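PDB 4CW4: beta-ketoacyl-[acyl-carrier-protein] synthase FabY from Pseudomonas aeruginosa, which catalyses the condensation of acetyl-CoA with malonyl-ACP to give the acetoacetyl-ACP primer that starts fatty acid synthesis. Local coordinates for residues G501-D506 with N521-Q526; F435-G440 with I488-T493; F355-G360 with K507-V512. One frame throughout, in Å; residues are numbered along the deposited sequence. Where two conformers were deposited one is given.

Interaction 1: G501-D506 with N521-Q526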
ATOM      1  N   GLY A 501      -1.066 -12.985 -30.175  1.00 12.03           N
ATOM      2  CA  GLY A 501      -1.918 -12.014 -30.835  1.00 11.71           C
ATOM      3  C   GLY A 501      -2.966 -11.442 -29.893  1.00 11.19           C
ATOM      4  O   GLY A 501      -3.196 -11.958 -28.808  1.00 11.58           O
ATOM      5  N   ILE A 502      -3.615 -10.373 -30.331  1.00 11.18           N
ATOM      6  CA  ILE A 502      -4.789  -9.831 -29.633  1.00 11.46           C
ATOM      7  C   ILE A 502      -5.992 -10.472 -30.327  1.00 11.94           C
ATOM      8  O   ILE A 502      -6.576  -9.912 -31.262  1.00 13.30           O
ATOM      9  CB  ILE A 502      -4.848  -8.295 -29.685  1.00 11.30           C
ATOM     10  CG1 ILE A 502      -3.499  -7.697 -29.248  1.00 11.88           C
ATOM     11  CG2 ILE A 502      -5.999  -7.808 -28.805  1.00 11.60           C
ATOM     12  CD1 ILE A 502      -3.451  -6.183 -29.263  1.00 12.38           C
ATOM     13  N   LYS A 503      -6.345 -11.677 -29.898  1.00 11.50           N
ATOM     14  CA  LYS A 503      -7.265 -12.504 -30.691  1.00 12.59           C
ATOM     15  C   LYS A 503      -8.713 -12.079 -30.572  1.00 12.66           C
ATOM     16  O   LYS A 503      -9.550 -12.502 -31.365  1.00 13.59           O
ATOM     17  CB  LYS A 503      -7.109 -13.979 -30.321  1.00 14.05           C
ATOM     18  CG  LYS A 503      -5.751 -14.499 -30.664  1.00 16.74           C
ATOM     19  CD  LYS A 503      -5.582 -15.964 -30.321  1.00 19.00           C
ATOM     20  CE  LYS A 503      -4.172 -16.348 -30.597  1.00 19.95           C
ATOM     21  NZ  LYS A 503      -3.637 -17.194 -29.529  1.00 18.53           N
ATOM     22  N   THR A 504      -9.008 -11.243 -29.583  1.00 11.56           N
ATOM     23  CA  THR A 504     -10.364 -10.791 -29.349  1.00 11.85           C
ATOM     24  C   THR A 504     -10.818  -9.672 -30.285  1.00 12.03           C
ATOM     25  O   THR A 504     -12.011  -9.372 -30.342  1.00 12.68           O
ATOM     26  CB  THR A 504     -10.500 -10.281 -27.930  1.00 11.28           C
ATOM     27  OG1 THR A 504      -9.492  -9.284 -27.714  1.00 11.08           O
ATOM     28  CG2 THR A 504     -10.327 -11.403 -26.922  1.00 11.99           C
ATOM     29  N   ILE A 505      -9.888  -9.050 -31.011  1.00 11.97           N
ATOM     30  CA  ILE A 505     -10.241  -7.949 -31.918  1.00 12.33           C
ATOM     31  C   ILE A 505     -10.252  -8.408 -33.364  1.00 14.25           C
ATOM     32  O   ILE A 505      -9.548  -9.352 -33.740  1.00 14.23           O
ATOM     33  CB  ILE A 505      -9.330  -6.692 -31.727  1.00 11.68           C
ATOM     34  CG1 ILE A 505      -7.922  -6.920 -32.270  1.00 12.11           C
ATOM     35  CG2 ILE A 505      -9.301  -6.301 -30.244  1.00 11.67           C
ATOM     36  CD1 ILE A 505      -7.064  -5.659 -32.243  1.00 13.88           C
ATOM     37  N   ASP A 506     -11.044  -7.732 -34.187  0.82 15.98           N
ATOM     38  CA  ASP A 506     -11.109  -8.077 -35.602  0.82 18.80           C
ATOM     39  C   ASP A 506     -10.193  -7.254 -36.435  0.82 20.98           C
ATOM     40  O   ASP A 506      -9.807  -7.654 -37.534  0.82 23.53           O
ATOM     41  CB  ASP A 506     -12.528  -7.924 -36.100  0.82 19.66           C
ATOM     42  CG  ASP A 506     -13.396  -9.025 -35.602  0.82 20.82           C
ATOM     43  OD1 ASP A 506     -12.955 -10.175 -35.750  0.82 22.50           O
ATOM     44  OD2 ASP A 506     -14.459  -8.748 -35.019  0.82 21.32           O
ATOM     45  N   ASN A 521      -3.778  -9.440 -34.566  1.00 15.57           N
ATOM     46  CA  ASN A 521      -4.791 -10.255 -33.902  1.00 15.63           C
ATOM     47  C   ASN A 521      -4.496 -11.744 -34.005  1.00 16.60           C
ATOM     48  O   ASN A 521      -5.305 -12.571 -33.572  1.00 17.44           O
ATOM     49  CB  ASN A 521      -6.220  -9.911 -34.368  1.00 17.35           C
ATOM     50  CG  ASN A 521      -6.522 -10.352 -35.777  1.00 20.45           C
ATOM     51  OD1 ASN A 521      -5.647 -10.752 -36.539  1.00 21.50           O
ATOM     52  ND2 ASN A 521      -7.796 -10.260 -36.136  1.00 22.23           N
ATOM     53  N   ARG A 522      -3.312 -12.056 -34.539  1.00 16.23           N
ATOM     54  CA  ARG A 522      -2.809 -13.425 -34.689  1.00 17.01           C
ATOM     55  C   ARG A 522      -1.497 -13.581 -33.943  1.00 15.58           C
ATOM     56  O   ARG A 522      -0.730 -12.624 -33.828  1.00 15.10           O
ATOM     57  CB  ARG A 522      -2.537 -13.786 -36.180  1.00 20.52           C
ATOM     58  CG  ARG A 522      -3.609 -13.362 -37.169  1.00 25.47           C
ATOM     59  CD  ARG A 522      -4.781 -14.322 -37.180  1.00 30.39           C
ATOM     60  NE  ARG A 522      -5.684 -14.065 -38.308  1.00 33.69           N
ATOM     61  CZ  ARG A 522      -7.018 -14.052 -38.239  1.00 36.06           C
ATOM     62  NH1 ARG A 522      -7.649 -14.290 -37.093  1.00 36.25           N
ATOM     63  NH2 ARG A 522      -7.729 -13.802 -39.333  1.00 36.88           N
ATOM     64  N   ASP A 523      -1.241 -14.790 -33.443  1.00 14.70           N
ATOM     65  CA  ASP A 523       0.078 -15.119 -32.888  1.00 14.76           C
ATOM     66  C   ASP A 523       1.128 -14.989 -33.988  1.00 15.48           C
ATOM     67  O   ASP A 523       0.888 -15.381 -35.139  1.00 17.14           O
ATOM     68  CB  ASP A 523       0.118 -16.544 -32.313  1.00 14.63           C
ATOM     69  CG  ASP A 523      -0.837 -16.739 -31.150  1.00 14.81           C
ATOM     70  OD1 ASP A 523      -1.234 -15.735 -30.517  1.00 14.88           O
ATOM     71  OD2 ASP A 523      -1.176 -17.902 -30.844  1.00 15.66           O
ATOM     72  N   MET A 524       2.294 -14.460 -33.627  1.00 16.31           N
ATOM     73  CA  MET A 524       3.385 -14.233 -34.590  1.00 18.78           C
ATOM     74  C   MET A 524       4.679 -14.881 -34.124  1.00 19.77           C
ATOM     75  O   MET A 524       5.022 -14.812 -32.950  1.00 18.17           O
ATOM     76  CB  MET A 524       3.623 -12.730 -34.763  1.00 22.61           C
ATOM     77  CG  MET A 524       2.460 -11.991 -35.388  1.00 26.67           C
ATOM     78  SD  MET A 524       2.286 -12.410 -37.130  1.00 31.39           S
ATOM     79  CE  MET A 524       0.680 -11.740 -37.503  1.00 32.63           C
ATOM     80  N   ARG A 525       5.418 -15.459 -35.063  1.00 22.45           N
ATOM     81  CA  ARG A 525       6.757 -15.989 -34.784  1.00 27.37           C
ATOM     82  C   ARG A 525       7.797 -15.237 -35.601  1.00 29.74           C
ATOM     83  O   ARG A 525       7.880 -15.395 -36.818  1.00 31.88           O
ATOM     84  CB  ARG A 525       6.853 -17.485 -35.112  1.00 31.56           C
ATOM     85  CG  ARG A 525       5.823 -18.370 -34.424  1.00 35.58           C
ATOM     86  CD  ARG A 525       6.122 -19.861 -34.653  1.00 38.64           C
ATOM     87  NE  ARG A 525       7.370 -20.252 -33.999  1.00 41.38           N
ATOM     88  CZ  ARG A 525       7.474 -21.045 -32.930  1.00 42.89           C
ATOM     89  NH1 ARG A 525       6.410 -21.617 -32.380  1.00 43.61           N
ATOM     90  NH2 ARG A 525       8.671 -21.293 -32.427  1.00 43.34           N
ATOM     91  N   GLN A 526       8.608 -14.458 -34.901  0.55 30.40           N
ATOM     92  CA  GLN A 526       9.652 -13.620 -35.470  0.55 31.27           C
ATOM     93  C   GLN A 526      10.824 -14.474 -35.949  0.55 31.92           C
ATOM     94  O   GLN A 526      11.237 -15.387 -35.233  0.55 31.95           O
ATOM     95  CB  GLN A 526      10.164 -12.682 -34.365  0.55 31.35           C
ATOM     96  CG  GLN A 526       9.191 -11.602 -33.881  0.55 31.49           C
ATOM     97  CD  GLN A 526       7.883 -12.113 -33.265  0.55 30.86           C
ATOM     98  OE1 GLN A 526       7.816 -13.177 -32.642  0.55 29.09           O
ATOM     99  NE2 GLN A 526       6.839 -11.317 -33.421  0.55 31.56           N
TER
HETATM  100  O   HOH W   1      -9.632  -9.864 -38.847  1.00 49.16           O
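The side chains of Asp-523 and Lys-503 cross at about a right angle, and the Asp-523 carboxylate joins two groups of the other loop. Asp-523 OD1 accepts a hydrogen bond from Gly-501 N at 2.8 Å on the anti lone pair, nearly straight at 171°, while Lys-503 NZ lies 2.9 Å from Asp-523 OD2, on its syn side and 25° out of the carboxylate plane. The bond from NZ to OD1 is weak. Lys-503 NZ also pairs with Glu-36, so its charge is shared, and Ser-37 OG hydrogen-bonds Asp-523 OD2. The backbones are closely packed here, Gly-501 CA lying 3.3 Å from Arg-522 O. Next along, Asn-521 CB sits 3.1 Å from Ile-502 O. With CG held between the backbone N and the carbonyl carbon (chi1 71°), the Asn-521 amide reaches the turn from Ile-502 to Ile-505, and Asn-521 ND2 donates to Ile-505 O at 3.1 Å, the acceptor close to the amide plane. Beyond this the contact loosens towards solvent: water 1 joins ND2 to Asp-506 O, the Asp-506 carboxylate pairs with Arg-350 instead, and Arg-522 is exposed, with Asn-521 OD1 above one face of its guanidinium, offset toward the rim. The arrangement is that of a type I beta turn pinned by a neighbouring asparagine, within loops flanking strand 517-519 of the ketosynthase fold.

Interaction 2: F435-G440 with I488-T493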
ATOM      1  N   PHE A 435      10.148  -6.063 -28.146  1.00 11.31           N
ATOM      2  CA  PHE A 435       8.695  -5.988 -28.237  1.00 11.29           C
ATOM      3  C   PHE A 435       8.142  -5.305 -26.992  1.00 10.79           C
ATOM      4  O   PHE A 435       8.840  -5.147 -25.981  1.00 11.81           O
ATOM      5  CB  PHE A 435       8.060  -7.368 -28.497  1.00 12.80           C
ATOM      6  CG  PHE A 435       8.157  -8.366 -27.352  1.00 12.61           C
ATOM      7  CD1 PHE A 435       9.373  -8.930 -26.976  1.00 12.60           C
ATOM      8  CD2 PHE A 435       7.003  -8.797 -26.703  1.00 13.07           C
ATOM      9  CE1 PHE A 435       9.433  -9.878 -25.946  1.00 12.79           C
ATOM     10  CE2 PHE A 435       7.064  -9.728 -25.677  1.00 12.41           C
ATOM     11  CZ  PHE A 435       8.282 -10.270 -25.305  1.00 12.49           C
ATOM     12  N   VAL A 436       6.887  -4.884 -27.093  1.00 10.66           N
ATOM     13  CA  VAL A 436       6.221  -4.177 -26.015  1.00 10.21           C
ATOM     14  C   VAL A 436       5.044  -4.997 -25.514  1.00 10.64           C
ATOM     15  O   VAL A 436       4.181  -5.432 -26.279  1.00 10.73           O
ATOM     16  CB  VAL A 436       5.686  -2.804 -26.486  1.00 11.27           C
ATOM     17  CG1 VAL A 436       4.941  -2.082 -25.344  1.00 11.09           C
ATOM     18  CG2 VAL A 436       6.801  -1.931 -27.045  1.00 12.39           C
ATOM     19  N   HIS A 437       5.030  -5.232 -24.213  1.00 10.18           N
ATOM     20  CA  HIS A 437       3.837  -5.690 -23.517  1.00  9.70           C
ATOM     21  C   HIS A 437       3.060  -4.444 -23.147  1.00  8.78           C
ATOM     22  O   HIS A 437       3.331  -3.786 -22.130  1.00  9.39           O
ATOM     23  CB  HIS A 437       4.194  -6.541 -22.294  1.00 10.41           C
ATOM     24  CG  HIS A 437       3.894  -7.988 -22.504  1.00  9.95           C
ATOM     25  ND1 HIS A 437       2.627  -8.494 -22.351  1.00 10.06           N
ATOM     26  CD2 HIS A 437       4.671  -9.017 -22.934  1.00 10.14           C
ATOM     27  CE1 HIS A 437       2.631  -9.777 -22.669  1.00 10.11           C
ATOM     28  NE2 HIS A 437       3.862 -10.119 -23.021  1.00 10.85           N
ATOM     29  N   ALA A 438       2.100  -4.110 -24.003  1.00  9.13           N
ATOM     30  CA  ALA A 438       1.326  -2.907 -23.831  1.00  9.34           C
ATOM     31  C   ALA A 438       0.428  -3.030 -22.630  1.00  9.41           C
ATOM     32  O   ALA A 438      -0.049  -4.106 -22.300  1.00 10.10           O
ATOM     33  CB  ALA A 438       0.481  -2.638 -25.049  1.00 10.11           C
ATOM     34  N   HIS A 439       0.183  -1.895 -22.010  1.00  9.51           N
ATOM     35  CA  HIS A 439      -0.781  -1.810 -20.933  1.00  9.76           C
ATOM     36  C   HIS A 439      -2.112  -2.354 -21.448  1.00  9.94           C
ATOM     37  O   HIS A 439      -2.717  -3.207 -20.817  1.00 10.14           O
ATOM     38  CB  HIS A 439      -0.923  -0.373 -20.460  1.00 10.02           C
ATOM     39  CG  HIS A 439      -1.910  -0.211 -19.357  1.00  9.89           C
ATOM     40  ND1 HIS A 439      -1.757  -0.828 -18.133  1.00 11.17           N
ATOM     41  CD2 HIS A 439      -3.072   0.485 -19.291  1.00 10.39           C
ATOM     42  CE1 HIS A 439      -2.774  -0.502 -17.352  1.00 11.70           C
ATOM     43  NE2 HIS A 439      -3.595   0.275 -18.038  1.00 10.94           N
ATOM     44  N   GLY A 440      -2.547  -1.859 -22.603  1.00  8.90           N
ATOM     45  CA  GLY A 440      -3.626  -2.479 -23.369  1.00  7.79           C
ATOM     46  C   GLY A 440      -4.831  -2.849 -22.533  1.00  9.79           C
ATOM     47  O   GLY A 440      -5.209  -4.013 -22.478  1.00  9.97           O
ATOM     48  N   ILE A 488       5.236 -12.218 -16.876  0.68 10.38           N
ATOM     49  CA  ILE A 488       5.320 -13.660 -16.970  0.68 10.53           C
ATOM     50  C   ILE A 488       5.003 -14.125 -18.388  0.68 10.50           C
ATOM     51  O   ILE A 488       5.662 -15.034 -18.904  0.68 10.46           O
ATOM     52  CB  ILE A 488       4.471 -14.317 -15.883  0.68 12.35           C
ATOM     53  CG1 ILE A 488       5.231 -14.223 -14.552  0.68 13.57           C
ATOM     54  CG2 ILE A 488       4.160 -15.767 -16.228  0.68 14.36           C
ATOM     55  CD1 ILE A 488       4.466 -14.694 -13.387  0.68 13.55           C
ATOM     56  N   SER A 489       4.034 -13.492 -19.036  1.00 10.13           N
ATOM     57  CA  SER A 489       3.781 -13.800 -20.437  1.00  9.98           C
ATOM     58  C   SER A 489       5.019 -13.529 -21.294  1.00  9.78           C
ATOM     59  O   SER A 489       5.364 -14.333 -22.168  1.00  9.72           O
ATOM     60  CB  SER A 489       2.597 -13.015 -20.970  1.00  9.54           C
ATOM     61  OG  SER A 489       2.452 -13.293 -22.346  1.00 10.34           O
ATOM     62  N   ALA A 490       5.702 -12.419 -21.016  1.00  9.40           N
ATOM     63  CA  ALA A 490       6.908 -12.078 -21.763  1.00 10.06           C
ATOM     64  C   ALA A 490       7.925 -13.214 -21.711  1.00  9.68           C
ATOM     65  O   ALA A 490       8.614 -13.504 -22.697  1.00 10.61           O
ATOM     66  CB  ALA A 490       7.532 -10.797 -21.235  1.00 10.12           C
ATOM     67  N   LEU A 491       8.029 -13.865 -20.562  1.00  9.88           N
ATOM     68  CA  LEU A 491       9.013 -14.918 -20.396  1.00  9.76           C
ATOM     69  C   LEU A 491       8.692 -16.088 -21.305  1.00 10.06           C
ATOM     70  O   LEU A 491       9.582 -16.794 -21.761  1.00 10.46           O
ATOM     71  CB  LEU A 491       9.053 -15.385 -18.947  1.00 10.05           C
ATOM     72  CG  LEU A 491       9.363 -14.299 -17.901  1.00 10.99           C
ATOM     73  CD1 LEU A 491       9.529 -14.932 -16.529  1.00 11.69           C
ATOM     74  CD2 LEU A 491      10.611 -13.489 -18.307  1.00 10.91           C
ATOM     75  N   GLY A 492       7.405 -16.288 -21.545  1.00 10.04           N
ATOM     76  CA  GLY A 492       6.948 -17.318 -22.452  1.00 10.30           C
ATOM     77  C   GLY A 492       7.340 -17.027 -23.888  1.00 10.62           C
ATOM     78  O   GLY A 492       7.706 -17.935 -24.642  1.00 11.07           O
ATOM     79  N   THR A 493       7.239 -15.763 -24.297  1.00 10.41           N
ATOM     80  CA  THR A 493       7.730 -15.381 -25.630  1.00 11.42           C
ATOM     81  C   THR A 493       9.220 -15.703 -25.783  1.00 11.58           C
ATOM     82  O   THR A 493       9.642 -16.207 -26.821  1.00 12.79           O
ATOM     83  CB  THR A 493       7.423 -13.908 -25.935  1.00 11.99           C
ATOM     84  OG1 THR A 493       6.009 -13.762 -26.054  1.00 11.23           O
ATOM     85  CG2 THR A 493       8.115 -13.415 -27.230  1.00 13.20           C
TER
HETATM   86  O   HOH W   2       4.193 -12.524 -24.403  1.00 11.17           O
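Phe-435 and His-437, two residues apart on strand 434-437, both direct their CB atoms at helix 482-496, in the strand-and-helix layering of the thiolase-like fold. The short axes run roughly antiparallel, at 151°, and approach to 9.8 Å, a spacing bridged by the two aromatic rings. Phe-435 and Thr-493 come from opposite directions: the ring's far end meets the methyl, Phe-435 CZ to Thr-493 CG2 being 3.7 Å, in an oblique approach. Ala-490 O lies at the edge of the same ring, near its plane, and Phe-435 CZ is 4.2 Å from Ala-490 CB, so the phenyl end is set against one turn of helix.

The imidazole of His-437 is turned differently. Its CD2 carbon rests 3.8 Å from Ala-490 CB, whereas Ser-489 OG lies at the ring edge, near its plane, 3.5 Å from His-437 CE1. No direct hydrogen bond joins strand and helix; buried polar groups are instead linked through water 2. The hydroxyl of Ser-489, anti to its backbone N (chi1 177°), is swung to this water, and Thr-493 OG1, also bonded to Ile-498 O, accepts a hydrogen bond from water 2 at 2.7 Å. Cys-533 of strand 532-539 touches the side chains of Phe-435, His-437 and Ala-490. Water 2 itself lies in the plane of the His-437 ring, at its edge, with its oxygen 2.8 Å from His-437 NE2.

Interaction 3: F355-G360 with K507-V512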
ATOM      1  N   PHE A 355      -6.786  -2.198 -28.076  1.00 10.37           N
ATOM      2  CA  PHE A 355      -6.488  -1.587 -29.374  1.00 10.21           C
ATOM      3  C   PHE A 355      -7.538  -1.804 -30.459  1.00 11.50           C
ATOM      4  O   PHE A 355      -7.357  -1.328 -31.567  1.00 11.56           O
ATOM      5  CB  PHE A 355      -5.081  -1.966 -29.849  1.00 10.08           C
ATOM      6  CG  PHE A 355      -4.018  -1.510 -28.889  1.00 10.19           C
ATOM      7  CD1 PHE A 355      -3.721  -0.165 -28.745  1.00 11.13           C
ATOM      8  CD2 PHE A 355      -3.375  -2.419 -28.087  1.00 11.06           C
ATOM      9  CE1 PHE A 355      -2.800   0.255 -27.808  1.00 10.88           C
ATOM     10  CE2 PHE A 355      -2.435  -2.013 -27.165  1.00 11.71           C
ATOM     11  CZ  PHE A 355      -2.135  -0.671 -27.031  1.00 11.34           C
ATOM     12  N   GLY A 356      -8.648  -2.469 -30.118  1.00 10.81           N
ATOM     13  CA  GLY A 356      -9.767  -2.601 -31.021  1.00 11.24           C
ATOM     14  C   GLY A 356     -10.892  -1.666 -30.655  1.00 12.11           C
ATOM     15  O   GLY A 356     -10.760  -0.886 -29.726  1.00 12.64           O
ATOM     16  N   GLU A 357     -11.989  -1.725 -31.401  1.00 12.83           N
ATOM     17  CA  GLU A 357     -13.241  -1.165 -30.897  1.00 14.00           C
ATOM     18  C   GLU A 357     -13.453  -1.753 -29.496  1.00 12.94           C
ATOM     19  O   GLU A 357     -13.384  -2.968 -29.302  1.00 13.09           O
ATOM     20  CB  GLU A 357     -14.415  -1.484 -31.817  1.00 16.74           C
ATOM     21  CG  GLU A 357     -14.263  -0.935 -33.230  1.00 21.39           C
ATOM     22  CD  GLU A 357     -14.209   0.577 -33.270  1.00 25.70           C
ATOM     23  OE1 GLU A 357     -14.927   1.221 -32.476  1.00 26.67           O
ATOM     24  OE2 GLU A 357     -13.435   1.123 -34.092  1.00 29.35           O
ATOM     25  N   ASN A 358     -13.669  -0.893 -28.510  1.00 12.45           N
ATOM     26  CA  ASN A 358     -13.715  -1.350 -27.128  1.00 11.89           C
ATOM     27  C   ASN A 358     -14.474  -0.373 -26.244  1.00 12.42           C
ATOM     28  O   ASN A 358     -14.919   0.685 -26.720  1.00 13.19           O
ATOM     29  CB  ASN A 358     -12.302  -1.697 -26.589  1.00 10.20           C
ATOM     30  CG  ASN A 358     -11.339  -0.524 -26.597  1.00 10.59           C
ATOM     31  OD1 ASN A 358     -11.745   0.637 -26.517  1.00 12.67           O
ATOM     32  ND2 ASN A 358     -10.034  -0.828 -26.625  1.00 11.03           N
ATOM     33  N   CYS A 359     -14.677  -0.747 -24.981  1.00 11.64           N
ATOM     34  CA  CYS A 359     -15.586   0.020 -24.131  1.00 11.37           C
ATOM     35  C   CYS A 359     -15.344  -0.154 -22.634  1.00 11.85           C
ATOM     36  O   CYS A 359     -16.274  -0.038 -21.832  1.00 14.13           O
ATOM     37  CB  CYS A 359     -17.026  -0.347 -24.476  1.00 12.92           C
ATOM     38  SG  CYS A 359     -17.432  -2.112 -24.280  1.00 14.76           S
ATOM     39  N   GLY A 360     -14.086  -0.350 -22.248  1.00 11.13           N
ATOM     40  CA  GLY A 360     -13.723  -0.407 -20.839  1.00 11.02           C
ATOM     41  C   GLY A 360     -13.002  -1.694 -20.496  1.00 10.44           C
ATOM     42  O   GLY A 360     -13.071  -2.688 -21.235  1.00 10.41           O
ATOM     43  N   LYS A 507      -9.892  -6.086 -35.908  1.00 19.83           N
ATOM     44  CA  LYS A 507      -8.912  -5.196 -36.461  1.00 20.90           C
ATOM     45  C   LYS A 507      -8.691  -4.088 -35.451  1.00 16.90           C
ATOM     46  O   LYS A 507      -9.474  -3.877 -34.514  1.00 15.54           O
ATOM     47  CB  LYS A 507      -9.348  -4.623 -37.794  1.00 24.83           C
ATOM     48  CG  LYS A 507     -10.244  -3.413 -37.740  1.00 25.75           C
ATOM     49  CD  LYS A 507     -10.080  -2.582 -39.008  1.00 28.73           C
ATOM     50  CE  LYS A 507     -10.621  -1.183 -38.790  1.00 30.27           C
ATOM     51  NZ  LYS A 507     -11.942  -1.251 -38.128  1.00 31.89           N
ATOM     52  N   VAL A 508      -7.608  -3.374 -35.663  1.00 14.16           N
ATOM     53  CA  VAL A 508      -7.222  -2.289 -34.788  1.00 13.61           C
ATOM     54  C   VAL A 508      -8.157  -1.107 -35.042  1.00 13.10           C
ATOM     55  O   VAL A 508      -8.496  -0.814 -36.195  1.00 13.74           O
ATOM     56  CB  VAL A 508      -5.740  -1.954 -35.050  1.00 13.78           C
ATOM     57  CG1 VAL A 508      -5.332  -0.698 -34.333  1.00 14.61           C
ATOM     58  CG2 VAL A 508      -4.862  -3.141 -34.636  1.00 15.38           C
ATOM     59  N   ALA A 509      -8.628  -0.459 -33.979  1.00 11.44           N
ATOM     60  CA  ALA A 509      -9.522   0.683 -34.152  1.00 12.32           C
ATOM     61  C   ALA A 509      -8.900   1.768 -35.026  1.00 11.85           C
ATOM     62  O   ALA A 509      -7.682   1.989 -35.002  1.00 11.90           O
ATOM     63  CB  ALA A 509      -9.955   1.269 -32.801  1.00 12.05           C
ATOM     64  N   ASP A 510      -9.757   2.468 -35.769  1.00 12.37           N
ATOM     65  CA  ASP A 510      -9.303   3.477 -36.713  1.00 13.65           C
ATOM     66  C   ASP A 510      -8.512   4.614 -36.079  1.00 13.60           C
ATOM     67  O   ASP A 510      -7.728   5.252 -36.758  1.00 15.89           O
ATOM     68  CB  ASP A 510     -10.496   4.069 -37.466  1.00 15.19           C
ATOM     69  CG  ASP A 510     -11.226   3.042 -38.295  1.00 17.51           C
ATOM     70  OD1 ASP A 510     -10.746   2.761 -39.409  1.00 19.30           O
ATOM     71  OD2 ASP A 510     -12.262   2.515 -37.825  1.00 18.34           O
ATOM     72  N   ASP A 511      -8.706   4.874 -34.787  1.00 12.76           N
ATOM     73  CA  ASP A 511      -8.032   6.007 -34.146  1.00 12.90           C
ATOM     74  C   ASP A 511      -6.715   5.632 -33.473  1.00 12.54           C
ATOM     75  O   ASP A 511      -6.067   6.473 -32.865  1.00 14.29           O
ATOM     76  CB  ASP A 511      -8.964   6.757 -33.181  1.00 13.36           C
ATOM     77  CG  ASP A 511      -9.516   5.882 -32.061  1.00 13.18           C
ATOM     78  OD1 ASP A 511      -9.033   4.738 -31.885  1.00 13.82           O
ATOM     79  OD2 ASP A 511     -10.431   6.375 -31.336  1.00 13.90           O
ATOM     80  N   VAL A 512      -6.309   4.367 -33.571  1.00 11.58           N
ATOM     81  CA  VAL A 512      -5.057   3.943 -32.973  1.00 12.09           C
ATOM     82  C   VAL A 512      -3.883   4.408 -33.843  1.00 12.42           C
ATOM     83  O   VAL A 512      -3.933   4.328 -35.069  1.00 13.33           O
ATOM     84  CB  VAL A 512      -5.044   2.428 -32.804  1.00 11.72           C
ATOM     85  CG1 VAL A 512      -3.651   1.922 -32.442  1.00 12.46           C
ATOM     86  CG2 VAL A 512      -6.072   2.011 -31.735  1.00 12.14           C
TER
HETATM   87  O   HOH W   3     -13.081   3.264 -35.388  1.00 21.82           O
HETATM   88  O   HOH W   4     -11.926  -4.183 -33.698  1.00 22.79           O
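The phenyl ring of Phe-355 meets Val-512 obliquely, Phe-355 CD1 lying 4.2 Å from Val-512 CG1; the ring also meets Ala-438 and Ile-502, and the side chain touches Glu-450. The second flat group, the peptide carbonyl of Phe-355, takes a hydrogen bond: Ala-509 N donates to Phe-355 O at 2.9 Å, in the carbonyl plane and on a lone pair, with an N-H...O angle of 162°. Carbon atoms of Val-508 and Val-512 also lie against this oxygen, Val-508 CA in a CA-H...O contact 3.4 Å from Phe-355 O and Val-512 CG2 at 3.6 Å from it. The third, the Glu-357 carboxylate, is carried back by a bend at chi2 (-63°) until Glu-357 OE2 lies 3.7 Å from Ala-509 CB. This brings Glu-357 OE2 within 4.2 Å of Asp-510 OD2, and water 3 donates to both oxygens, which probably eases the repulsion; Lys-507 makes a long salt bridge to Asp-510. Separately, water 4 donates to Lys-507 O and weakly accepts from Glu-357 N. Thus a type I beta turn, Ala-509 to Val-512, is joined through its first residue to a loop whose Phe-355 side chain lies about 7 Å from that of His-439, a predicted active-site residue of the ketosynthase.

Along the chain, the part between the segments of interaction 3 contains both segments of interaction 2, which ends before interaction 1 begins, whereas the segments of 1 and 3 alternate. Helix 482-496 leads from interaction 2 into the connection holding 501-506 and 507-512, and 521-526 follows strand 517-519. Centres lie 13 Å (1 and 2), 14 Å (1 and 3) and 19 Å (2 and 3) apart, all in the ketosynthase domain. Phe-355 touches both neighbours: Phe-355 CD2 lies 3.9 Å from Ile-502 CD1, and Phe-355 CE2 3.7 Å from Ala-438 CB. The loops are thereby joined in one packed region to the segment carrying His-439, predicted to be catalytic.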